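Local coordinates for methionine-binding protein (PDB 3TQW), which binds methionine and probably serves as the periplasmic substrate-binding component of an ABC transporter, at residues A[22-26]-A[27-31]; A[91-95]-A[96-100]. One frame throughout, in Å; residues are numbered along the deposited sequence.

Interaction 1. Residues A[22-26]-A[27-31]; sequences KQVAL and NRYGL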
loop_
_atom_site.group_PDB
_atom_site.type_symbol
_atom_site.label_atom_id
_atom_site.label_comp_id
_atom_site.label_asym_id
_atom_site.label_seq_id
_atom_site.Cartn_x
_atom_site.Cartn_y
_atom_site.Cartn_z
ATOM N N LYS A 22 -4.534 -17.018 8.076
ATOM C CA LYS A 22 -5.707 -17.891 8.073
ATOM C C LYS A 22 -5.422 -19.222 8.765
ATOM O O LYS A 22 -6.279 -19.766 9.473
ATOM C CB LYS A 22 -6.190 -18.114 6.632
ATOM C CG LYS A 22 -7.034 -19.369 6.400
ATOM C CD LYS A 22 -7.306 -19.534 4.897
ATOM C CE LYS A 22 -7.904 -20.893 4.564
ATOM N NZ LYS A 22 -9.326 -20.990 4.983
ATOM N N GLN A 23 -4.219 -19.748 8.560
ATOM C CA GLN A 23 -3.813 -20.981 9.208
ATOM C C GLN A 23 -3.701 -20.779 10.710
ATOM O O GLN A 23 -4.148 -21.616 11.493
ATOM C CB GLN A 23 -2.469 -21.458 8.661
ATOM C CG GLN A 23 -2.492 -21.873 7.206
ATOM C CD GLN A 23 -1.094 -21.895 6.607
ATOM O OE1 GLN A 23 -0.884 -21.464 5.467
ATOM N NE2 GLN A 23 -0.128 -22.380 7.382
ATOM N N VAL A 24 -3.073 -19.677 11.106
ATOM C CA VAL A 24 -2.955 -19.333 12.518
ATOM C C VAL A 24 -4.346 -19.181 13.132
ATOM O O VAL A 24 -4.605 -19.669 14.229
ATOM C CB VAL A 24 -2.156 -18.029 12.707
ATOM C CG1 VAL A 24 -2.292 -17.502 14.147
ATOM C CG2 VAL A 24 -0.690 -18.259 12.349
ATOM N N ALA A 25 -5.235 -18.506 12.408
ATOM C CA ALA A 25 -6.595 -18.284 12.882
ATOM C C ALA A 25 -7.266 -19.613 13.224
ATOM O O ALA A 25 -7.889 -19.747 14.278
ATOM C CB ALA A 25 -7.401 -17.526 11.841
ATOM N N LEU A 26 -7.118 -20.603 12.344
ATOM C CA LEU A 26 -7.753 -21.899 12.562
ATOM C C LEU A 26 -7.055 -22.688 13.662
ATOM O O LEU A 26 -7.707 -23.198 14.580
ATOM C CB LEU A 26 -7.814 -22.725 11.267
ATOM C CG LEU A 26 -8.481 -24.102 11.408
ATOM C CD1 LEU A 26 -9.907 -23.943 11.882
ATOM C CD2 LEU A 26 -8.444 -24.900 10.104
ATOM N N ASN A 27 -5.731 -22.785 13.565
ATOM C CA ASN A 27 -4.957 -23.625 14.479
ATOM C C ASN A 27 -4.891 -23.101 15.906
ATOM O O ASN A 27 -4.868 -23.884 16.851
ATOM C CB ASN A 27 -3.520 -23.824 13.974
ATOM C CG ASN A 27 -3.456 -24.545 12.638
ATOM O OD1 ASN A 27 -4.447 -25.105 12.169
ATOM N ND2 ASN A 27 -2.277 -24.540 12.020
ATOM N N ARG A 28 -4.857 -21.781 16.059
ATOM C CA ARG A 28 -4.638 -21.170 17.365
ATOM C C ARG A 28 -5.895 -20.528 17.946
ATOM O O ARG A 28 -6.018 -20.388 19.162
ATOM C CB ARG A 28 -3.517 -20.128 17.283
ATOM C CG ARG A 28 -2.161 -20.695 16.886
ATOM C CD ARG A 28 -1.583 -21.569 17.988
ATOM N NE ARG A 28 -0.220 -22.003 17.684
ATOM C CZ ARG A 28 0.082 -23.127 17.039
ATOM N NH1 ARG A 28 -0.881 -23.937 16.624
ATOM N NH2 ARG A 28 1.349 -23.441 16.807
ATOM N N TYR A 29 -6.820 -20.130 17.079
ATOM C CA TYR A 29 -8.042 -19.465 17.535
ATOM C C TYR A 29 -9.320 -20.245 17.254
ATOM O O TYR A 29 -10.400 -19.820 17.660
ATOM C CB TYR A 29 -8.174 -18.068 16.918
ATOM C CG TYR A 29 -7.075 -17.120 17.311
ATOM C CD1 TYR A 29 -5.821 -17.200 16.719
ATOM C CD2 TYR A 29 -7.290 -16.135 18.266
ATOM C CE1 TYR A 29 -4.807 -16.328 17.073
ATOM C CE2 TYR A 29 -6.283 -15.256 18.622
ATOM C CZ TYR A 29 -5.050 -15.358 18.024
ATOM O OH TYR A 29 -4.050 -14.492 18.381
ATOM N N GLY A 30 -9.204 -21.364 16.550
ATOM C CA GLY A 30 -10.369 -22.131 16.148
ATOM C C GLY A 30 -11.299 -21.339 15.244
ATOM O O GLY A 30 -12.506 -21.592 15.209
ATOM N N LEU A 31 -10.740 -20.388 14.499
ATOM C CA LEU A 31 -11.541 -19.488 13.664
ATOM C C LEU A 31 -11.370 -19.796 12.174
ATOM O O LEU A 31 -10.246 -19.912 11.687
ATOM C CB LEU A 31 -11.143 -18.034 13.941
ATOM C CG LEU A 31 -11.911 -16.905 13.241
ATOM C CD1 LEU A 31 -13.339 -16.829 13.765
ATOM C CD2 LEU A 31 -11.197 -15.577 13.442
HETATM O O HOH W 1 -8.993 -19.930 9.296
#
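Q23 to L26 meet N27 to L31 one turn further on, near the close of helix 13-29. Just before them, K22 O is linked to L31 O by a water that donates to both, tying the returning chain to the preceding turn. The O of Q23 accepts the N of N27 at 2.9 Å in a straight bond (169° at the hydrogen). The N27 side chain, with CG beside its own backbone N (chi1 -62°), folds back on the same carbonyl, CG lying 3.2 Å from Q23 O. V24 continues the ladder: its O takes the N of R28 at 2.8 Å and also faces the edge of the Y29 ring, in the ring plane. Alongside, V24 CG1 packs 4.0 Å from Y29 CE1, the two side chains pointing the same way. From A25 on the helical bonds weaken. A25 O keeps a weak bond from Y29 N, and its firmer partner is the N of L31, 2.9 Å away and above the carbonyl plane. That six-residue reach is made possible by G30, whose positive phi (61°) turns the chain back over the helix end. L26 O receives a weak bond from G30 N, while L26 CB lies 3.7 Å from L31 O. The whole is a worked example of helix termination by a glycine in the left-handed helical conformation. Having turned, the chain enters strand 33-38 of the beta-alpha-beta unit; A25 and K22 lean on that strand, K22 NZ bonding V33 O, whereas V24 and Y29 rest against helix 211-220.

Interaction 2. Residues A[91-95]-A[96-100]; sequences KKITA and LTQLK
Q98 sends its side chain back along the chain to T94 and A95, and its OE1 gathers three donors there. The shortest bond comes from T94 N at 2.6 Å, lying nearly along the line of the amide C=O. A95 N adds a second at 3.0 Å, but from well above the amide plane, 47° out of it. The third, from T94 OG1, is longer at 3.3 Å and likewise approaches from outside that plane. Chi1 of T94 (57°) sets the hydroxyl between its own backbone N and carbonyl carbon, within range of the same oxygen that the backbone N uses. Three contacts on one acceptor should fix the rotation of the Q98 amide.

The backbone answers in the other direction: A95 O accepts the N of Q98 at 3.1 Å, and L96 O accepts the N of L99, two successive 3-10 bonds. Just upstream, the N atoms of K92 and I93 both bond to S90 OG, and at the far end L99 O is taken by K147 NZ. The K92 side chain reaches away to G164 O.

Apolar groups line the turn as well. The I93 and Q98 side chains run antiparallel, CG2 of I93 3.7 Å from CB of Q98; the I93 chain lies roughly perpendicular to that of L99, its CD1 meeting L99 CD2 at 3.7 Å. L96 leans on A124 and L188.

If A95 is counted as the N-cap position of the short 3-10 segment 96-98, Q98 is N3, and the bond from A95 N to Q98 OE1 resembles the side-chain half of a capping box. Alanine has no polar side chain to complete the other half, and T94 extends the grip by one residue.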
loop_
_atom_site.group_PDB
_atom_site.type_symbol
_atom_site.label_atom_id
_atom_site.label_comp_id
_atom_site.label_asym_id
_atom_site.label_seq_id
_atom_site.Cartn_x
_atom_site.Cartn_y
_atom_site.Cartn_z
ATOM N N LYS A 91 14.283 1.319 -14.584
ATOM C CA LYS A 91 15.051 0.422 -15.434
ATOM C C LYS A 91 15.932 1.240 -16.373
ATOM O O LYS A 91 16.495 0.709 -17.331
ATOM C CB LYS A 91 14.126 -0.502 -16.231
ATOM C CG LYS A 91 13.530 -1.630 -15.405
ATOM C CD LYS A 91 12.289 -2.222 -16.054
ATOM C CE LYS A 91 12.574 -2.762 -17.444
ATOM N NZ LYS A 91 11.353 -3.374 -18.044
ATOM N N LYS A 92 16.055 2.535 -16.090
ATOM C CA LYS A 92 16.851 3.420 -16.941
ATOM C C LYS A 92 17.999 4.118 -16.196
ATOM O O LYS A 92 18.978 4.533 -16.812
ATOM C CB LYS A 92 15.957 4.449 -17.649
ATOM C CG LYS A 92 14.926 3.839 -18.604
ATOM C CD LYS A 92 14.195 4.918 -19.390
ATOM C CE LYS A 92 12.990 4.369 -20.154
ATOM N NZ LYS A 92 13.357 3.361 -21.190
ATOM N N ILE A 93 17.876 4.252 -14.878
ATOM C CA ILE A 93 18.934 4.861 -14.074
ATOM C C ILE A 93 19.226 4.052 -12.811
ATOM O O ILE A 93 18.345 3.366 -12.287
ATOM C CB ILE A 93 18.601 6.319 -13.676
ATOM C CG1 ILE A 93 17.337 6.374 -12.815
ATOM C CG2 ILE A 93 18.456 7.202 -14.912
ATOM C CD1 ILE A 93 16.965 7.779 -12.354
ATOM N N THR A 94 20.465 4.135 -12.331
ATOM C CA THR A 94 20.866 3.463 -11.098
ATOM C C THR A 94 21.023 4.460 -9.961
ATOM O O THR A 94 21.109 4.078 -8.796
ATOM C CB THR A 94 22.200 2.710 -11.263
ATOM O OG1 THR A 94 23.213 3.627 -11.690
ATOM C CG2 THR A 94 22.067 1.597 -12.291
ATOM N N ALA A 95 21.077 5.743 -10.303
ATOM C CA ALA A 95 21.196 6.788 -9.295
ATOM C C ALA A 95 20.303 7.965 -9.651
ATOM O O ALA A 95 20.128 8.285 -10.824
ATOM C CB ALA A 95 22.643 7.239 -9.162
ATOM N N LEU A 96 19.740 8.611 -8.638
ATOM C CA LEU A 96 18.766 9.670 -8.871
ATOM C C LEU A 96 19.356 10.874 -9.603
ATOM O O LEU A 96 18.653 11.552 -10.354
ATOM C CB LEU A 96 18.111 10.101 -7.557
ATOM C CG LEU A 96 17.148 9.087 -6.933
ATOM C CD1 LEU A 96 16.679 9.564 -5.564
ATOM C CD2 LEU A 96 15.959 8.831 -7.857
ATOM N N THR A 97 20.643 11.139 -9.390
ATOM C CA THR A 97 21.293 12.268 -10.053
ATOM C C THR A 97 21.335 12.110 -11.575
ATOM O O THR A 97 21.492 13.091 -12.300
ATOM C CB THR A 97 22.721 12.525 -9.511
ATOM O OG1 THR A 97 23.494 11.319 -9.579
ATOM C CG2 THR A 97 22.664 13.004 -8.070
ATOM N N GLN A 98 21.186 10.879 -12.054
ATOM C CA GLN A 98 21.223 10.610 -13.492
ATOM C C GLN A 98 20.015 11.165 -14.257
ATOM O O GLN A 98 20.027 11.208 -15.488
ATOM C CB GLN A 98 21.350 9.108 -13.759
ATOM C CG GLN A 98 22.606 8.468 -13.186
ATOM C CD GLN A 98 22.719 6.997 -13.537
ATOM O OE1 GLN A 98 21.841 6.198 -13.210
ATOM N NE2 GLN A 98 23.801 6.632 -14.215
ATOM N N LEU A 99 18.972 11.574 -13.540
ATOM C CA LEU A 99 17.769 12.088 -14.194
ATOM C C LEU A 99 18.085 13.277 -15.090
ATOM O O LEU A 99 18.721 14.233 -14.658
ATOM C CB LEU A 99 16.710 12.488 -13.168
ATOM C CG LEU A 99 15.902 11.343 -12.560
ATOM C CD1 LEU A 99 15.014 11.857 -11.448
ATOM C CD2 LEU A 99 15.084 10.639 -13.638
ATOM N N LYS A 100 17.636 13.212 -16.337
ATOM C CA LYS A 100 17.805 14.323 -17.261
ATOM C C LYS A 100 16.672 15.327 -17.096
ATOM O O LYS A 100 15.630 15.024 -16.503
ATOM C CB LYS A 100 17.841 13.818 -18.705
ATOM C CG LYS A 100 18.973 12.844 -18.996
ATOM C CD LYS A 100 18.775 12.151 -20.338
ATOM C CE LYS A 100 19.856 11.109 -20.593
ATOM N NZ LYS A 100 19.544 10.269 -21.785
#

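Overall arrangement
Interactions 1 and 2 follow in series along the chain and lie on opposite sides of its centre, their centres 46 Å apart and their nearest atoms about 32 Å apart. Residues 22-31 close helix 13-29, which packs with the six-stranded sheet; residues 91-100 connect strands 87-89 and 104-108 of the five-stranded sheet. Each contact is thus attached to a different sheet, the first through a helix, the second through a loop. Methionine lies in the cleft between the two sheet-bearing parts, as in periplasmic binding proteins; neither contact includes a pocket residue, although E14 of helix 13-29 is one. Both are peripheral turns, one ending a helix, the other leading into a 3-10 segment.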